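Carbamate kinase (Mycoplasma penetrans, PDB 4AXS) probably transfers a phosphate group between carbamoyl phosphate and ADP, yielding ATP and carbamate, as the carbamate kinase of the arginine deiminase pathway. Local coordinates at residues 195-198 with 199-203; 272-275 with 276-280. One frame throughout, in Å; residues are numbered along the deposited sequence.

Contact 1 of 2, residues 195-198 with 199-203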
loop_
_atom_site.group_PDB
_atom_site.type_symbol
_atom_site.label_atom_id
_atom_site.label_comp_id
_atom_site.label_asym_id
_atom_site.label_seq_id
_atom_site.Cartn_x
_atom_site.Cartn_y
_atom_site.Cartn_z
ATOM N N ALA A 195 10.080 8.360 9.600
ATOM C CA ALA A 195 10.042 8.896 8.239
ATOM C C ALA A 195 8.696 9.502 7.880
ATOM O O ALA A 195 8.620 10.478 7.128
ATOM C CB ALA A 195 10.428 7.816 7.220
ATOM N N ILE A 196 7.629 8.923 8.422
ATOM C CA ILE A 196 6.302 9.453 8.175
ATOM C C ILE A 196 6.144 10.855 8.758
ATOM O O ILE A 196 5.636 11.752 8.090
ATOM C CB ILE A 196 5.196 8.556 8.751
ATOM C CG1 ILE A 196 5.454 7.088 8.434
ATOM C CG2 ILE A 196 3.841 8.958 8.185
ATOM C CD1 ILE A 196 4.444 6.168 9.103
ATOM N N LYS A 197 6.571 11.060 9.998
ATOM C CA LYS A 197 6.406 12.383 10.596
ATOM C C LYS A 197 7.170 13.425 9.796
ATOM O O LYS A 197 6.703 14.547 9.618
ATOM C CB LYS A 197 6.813 12.413 12.081
ATOM C CG LYS A 197 6.122 13.538 12.898
ATOM C CD LYS A 197 7.034 14.742 13.148
ATOM C CE LYS A 197 7.723 14.629 14.506
ATOM N NZ LYS A 197 8.173 13.233 14.817
ATOM N N GLN A 198 8.335 13.048 9.289
ATOM C CA GLN A 198 9.092 13.962 8.442
ATOM C C GLN A 198 8.358 14.354 7.158
ATOM O O GLN A 198 8.329 15.528 6.801
ATOM C CB GLN A 198 10.469 13.404 8.116
ATOM C CG GLN A 198 11.417 14.448 7.562
ATOM C CD GLN A 198 12.801 14.345 8.181
ATOM O OE1 GLN A 198 12.956 14.485 9.399
ATOM N NE2 GLN A 198 13.817 14.090 7.347
ATOM N N ASN A 199 7.763 13.392 6.458
ATOM C CA ASN A 199 6.957 13.752 5.297
ATOM C C ASN A 199 5.849 14.743 5.669
ATOM O O ASN A 199 5.483 15.610 4.875
ATOM C CB ASN A 199 6.375 12.510 4.618
ATOM C CG ASN A 199 7.421 11.731 3.830
ATOM O OD1 ASN A 199 7.721 10.581 4.145
ATOM N ND2 ASN A 199 7.979 12.358 2.806
ATOM N N VAL A 200 5.320 14.603 6.880
ATOM C CA VAL A 200 4.313 15.527 7.403
ATOM C C VAL A 200 4.921 16.886 7.726
ATOM O O VAL A 200 4.240 17.908 7.675
ATOM C CB VAL A 200 3.678 15.007 8.689
ATOM C CG1 VAL A 200 2.646 15.997 9.181
ATOM C CG2 VAL A 200 3.056 13.641 8.464
ATOM N N ASN A 201 6.205 16.882 8.072
ATOM C CA ASN A 201 6.941 18.115 8.298
ATOM C C ASN A 201 7.056 18.888 6.997
ATOM O O ASN A 201 6.805 20.089 6.953
ATOM C CB ASN A 201 8.316 17.814 8.878
ATOM C CG ASN A 201 8.242 17.260 10.285
ATOM O OD1 ASN A 201 9.073 16.445 10.677
ATOM N ND2 ASN A 201 7.238 17.694 11.053
ATOM N N ASN A 202 7.431 18.193 5.929
ATOM C CA ASN A 202 7.243 18.755 4.604
ATOM C C ASN A 202 5.741 18.978 4.484
ATOM O O ASN A 202 4.985 18.621 5.383
ATOM C CB ASN A 202 7.707 17.789 3.522
ATOM C CG ASN A 202 9.113 17.261 3.756
ATOM O OD1 ASN A 202 9.742 16.716 2.838
ATOM N ND2 ASN A 202 9.610 17.403 4.975
ATOM N N GLY A 203 5.287 19.551 3.383
ATOM C CA GLY A 203 3.859 19.747 3.224
ATOM C C GLY A 203 3.178 18.550 2.586
ATOM O O GLY A 203 2.194 18.696 1.862
#
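Lys-197 and Asn-201 lie one turn apart at the C-terminal end of helix 193-201, where the chain leaves helical geometry at Asn-202. Their side chains cross at a slant: the aliphatic shaft of the lysine is applied to the amide, with CD of Lys-197 3.6 Å from ND2 of Asn-201. CG of Lys-197 lies anti to the backbone N (chi1 -155°), and further bends along the chain carry the ammonium group away from Asn-201 to a weak hydrogen bond with Ala-242 O. The Asn-201 amide folds back over the preceding turn, its OD1 3.3 Å from CA of Gln-198. On another side of the helix, Val-200 sets its CG2 3.2 Å from the carbonyl O of Ile-196. Asn-199 is buried. Its amide leans toward the previous turn, but OD1 and the carbonyl O of Ala-195 are both acceptors; the hydrogen bond to OD1 comes instead from ND2 of Asn-199 in the second subunit, so this face of the helix belongs to the dimer interface. Gln-198 points outward and reaches the same interface through a weak bond from NE2 to OD1 of Asn-202 in the second subunit. Beneath the side chains run ordinary helical bonds, among them Val-200 N to Ile-196 O at 3.1 Å. At the helix end, several groups converge on one carbonyl: Gln-198 O accepts a well-aligned bond from Asn-202 N (2.9 Å, 161° at the hydrogen) and a weak one from Asn-201 N, while ND2 of Asn-202 approaches it to 2.9 Å at an angle too poor for a hydrogen bond.

Contact 2 of 2, residues 272-275 with 276-280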
loop_
_atom_site.group_PDB
_atom_site.type_symbol
_atom_site.label_atom_id
_atom_site.label_comp_id
_atom_site.label_asym_id
_atom_site.label_seq_id
_atom_site.Cartn_x
_atom_site.Cartn_y
_atom_site.Cartn_z
ATOM N N VAL A 272 -16.407 18.822 26.683
ATOM C CA VAL A 272 -16.368 17.833 27.746
ATOM C C VAL A 272 -14.908 17.561 28.023
ATOM O O VAL A 272 -14.042 17.992 27.266
ATOM C CB VAL A 272 -17.261 16.625 27.431
ATOM C CG1 VAL A 272 -16.669 15.822 26.241
ATOM C CG2 VAL A 272 -17.451 15.758 28.663
ATOM N N ASP A 273 -14.605 16.702 28.951
ATOM C CA ASP A 273 -13.230 16.429 29.351
ATOM C C ASP A 273 -13.131 15.003 29.878
ATOM O O ASP A 273 -14.135 14.295 30.045
ATOM C CB ASP A 273 -12.533 17.388 30.315
ATOM C CG ASP A 273 -13.325 17.624 31.603
ATOM O OD1 ASP A 273 -13.856 16.664 32.228
ATOM O OD2 ASP A 273 -13.393 18.797 32.013
ATOM N N VAL A 274 -11.893 14.617 30.164
ATOM C CA VAL A 274 -11.539 13.253 30.523
ATOM C C VAL A 274 -12.217 12.870 31.823
ATOM O O VAL A 274 -12.823 11.793 31.931
ATOM C CB VAL A 274 -9.999 13.121 30.671
ATOM C CG1 VAL A 274 -9.570 11.662 30.746
ATOM C CG2 VAL A 274 -9.303 13.847 29.531
ATOM N N LYS A 275 -12.114 13.764 32.806
ATOM C CA LYS A 275 -12.756 13.575 34.106
ATOM C C LYS A 275 -14.204 13.113 33.959
ATOM O O LYS A 275 -14.599 12.105 34.547
ATOM C CB LYS A 275 -12.686 14.866 34.940
ATOM C CG LYS A 275 -13.227 14.732 36.357
ATOM C CD LYS A 275 -13.334 16.088 37.076
ATOM C CE LYS A 275 -14.279 15.993 38.299
ATOM N NZ LYS A 275 -14.267 17.218 39.146
ATOM N N ALA A 276 -14.995 13.830 33.165
ATOM C CA ALA A 276 -16.411 13.471 32.993
ATOM C C ALA A 276 -16.576 12.188 32.177
ATOM O O ALA A 276 -17.369 11.305 32.534
ATOM C CB ALA A 276 -17.177 14.610 32.354
ATOM N N LEU A 277 -15.824 12.086 31.079
ATOM C CA LEU A 277 -15.884 10.894 30.239
ATOM C C LEU A 277 -15.624 9.652 31.064
ATOM O O LEU A 277 -16.260 8.621 30.866
ATOM C CB LEU A 277 -14.905 10.980 29.082
ATOM C CG LEU A 277 -15.472 11.588 27.795
ATOM C CD1 LEU A 277 -16.966 11.354 27.693
ATOM C CD2 LEU A 277 -15.166 13.055 27.693
ATOM N N ASN A 278 -14.719 9.763 32.024
ATOM C CA ASN A 278 -14.465 8.642 32.929
ATOM C C ASN A 278 -15.685 8.180 33.741
ATOM O O ASN A 278 -15.935 6.980 33.872
ATOM C CB ASN A 278 -13.233 8.917 33.804
ATOM C CG ASN A 278 -11.927 8.708 33.031
ATOM O OD1 ASN A 278 -11.051 9.576 33.008
ATOM N ND2 ASN A 278 -11.813 7.559 32.362
ATOM N N ASN A 279 -16.453 9.132 34.259
ATOM C CA ASN A 279 -17.712 8.804 34.917
ATOM C C ASN A 279 -18.731 8.251 33.930
ATOM O O ASN A 279 -19.314 7.181 34.152
ATOM C CB ASN A 279 -18.273 10.024 35.641
ATOM C CG ASN A 279 -17.336 10.530 36.710
ATOM O OD1 ASN A 279 -16.764 9.739 37.462
ATOM N ND2 ASN A 279 -17.162 11.852 36.784
ATOM N N PHE A 280 -18.941 8.974 32.835
ATOM C CA PHE A 280 -19.853 8.501 31.802
ATOM C C PHE A 280 -19.536 7.051 31.434
ATOM O O PHE A 280 -20.439 6.230 31.236
ATOM C CB PHE A 280 -19.772 9.393 30.562
ATOM C CG PHE A 280 -20.419 10.736 30.734
ATOM C CD1 PHE A 280 -21.584 10.873 31.499
ATOM C CD2 PHE A 280 -19.888 11.861 30.113
ATOM C CE1 PHE A 280 -22.205 12.126 31.659
ATOM C CE2 PHE A 280 -20.501 13.112 30.263
ATOM C CZ PHE A 280 -21.664 13.243 31.043
#
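Val-272 and Leu-277 close a hydrophobic staple over the start of helix 274-282, joining the residue just before the N-cap to one in the first turn. The two side chains meet at about a right angle, and CD2 of Leu-277 nestles against both valine methyls, 3.5 Å from CG1 and 3.7 Å from CG2 of Val-272. The exact place of that leucine methyl is less sure, because the model brings it too near a backbone oxygen. CG2 of Val-272, anti to its own backbone N, also faces CB of Ala-276 at 3.9 Å and comes near the plane of the Phe-280 ring, at its edge, 4.3 Å from CE2. Between Val-272 and the first helical residue stands the N-cap, Asp-273. Its CG sits between the backbone N and the carbonyl carbon (chi1 54°), which turns the carboxylate back to the first turn, where OD1 accepts from Ala-276 N at 3.2 Å and 162°, the N-H arriving nearly in line with the C-O bond. A carboxylate at this end of the helix dipole would probably be steadied in its charged form. A regular helical bond follows, from Asn-278 N to Val-274 O at 2.8 Å. The other side is looser. Lys-275 stretches outward in a fully extended chain, and exposed Asn-279 makes no hydrogen bond to Lys-275 O, which lies 3.4 Å from its ND2. On a different flank Val-274 and Asn-278 run side by side, pointing the same way, and both touch Met-299 of helix 292-302, which also receives Leu-277 on Ile-295 and Met-299. Val-272 lies on Thr-328 and Ile-330 of strand 328-330, an outermost strand, within this chain, of the five-stranded sheet, and pairs its backbone with Ile-331.

Both contacts are local, each within a single helix, but at opposite ends: contact 1 covers the last turns of helix 193-201, contact 2 the start of helix 274-282 and the two residues before it. Their centres lie 33 Å apart and their nearest atoms about 23 Å, with no shared residues. Contact 1 is partly buried and rich in amides, several of which turn to the second subunit; contact 2 is a surface contact, untouched by the other chain, with an apolar clasp and a capping carboxylate. Accordingly, carbonyl oxygens are the focus in 195-203, whereas a side-chain acceptor serves backbone N-H in 272-280, beside strand 328-330.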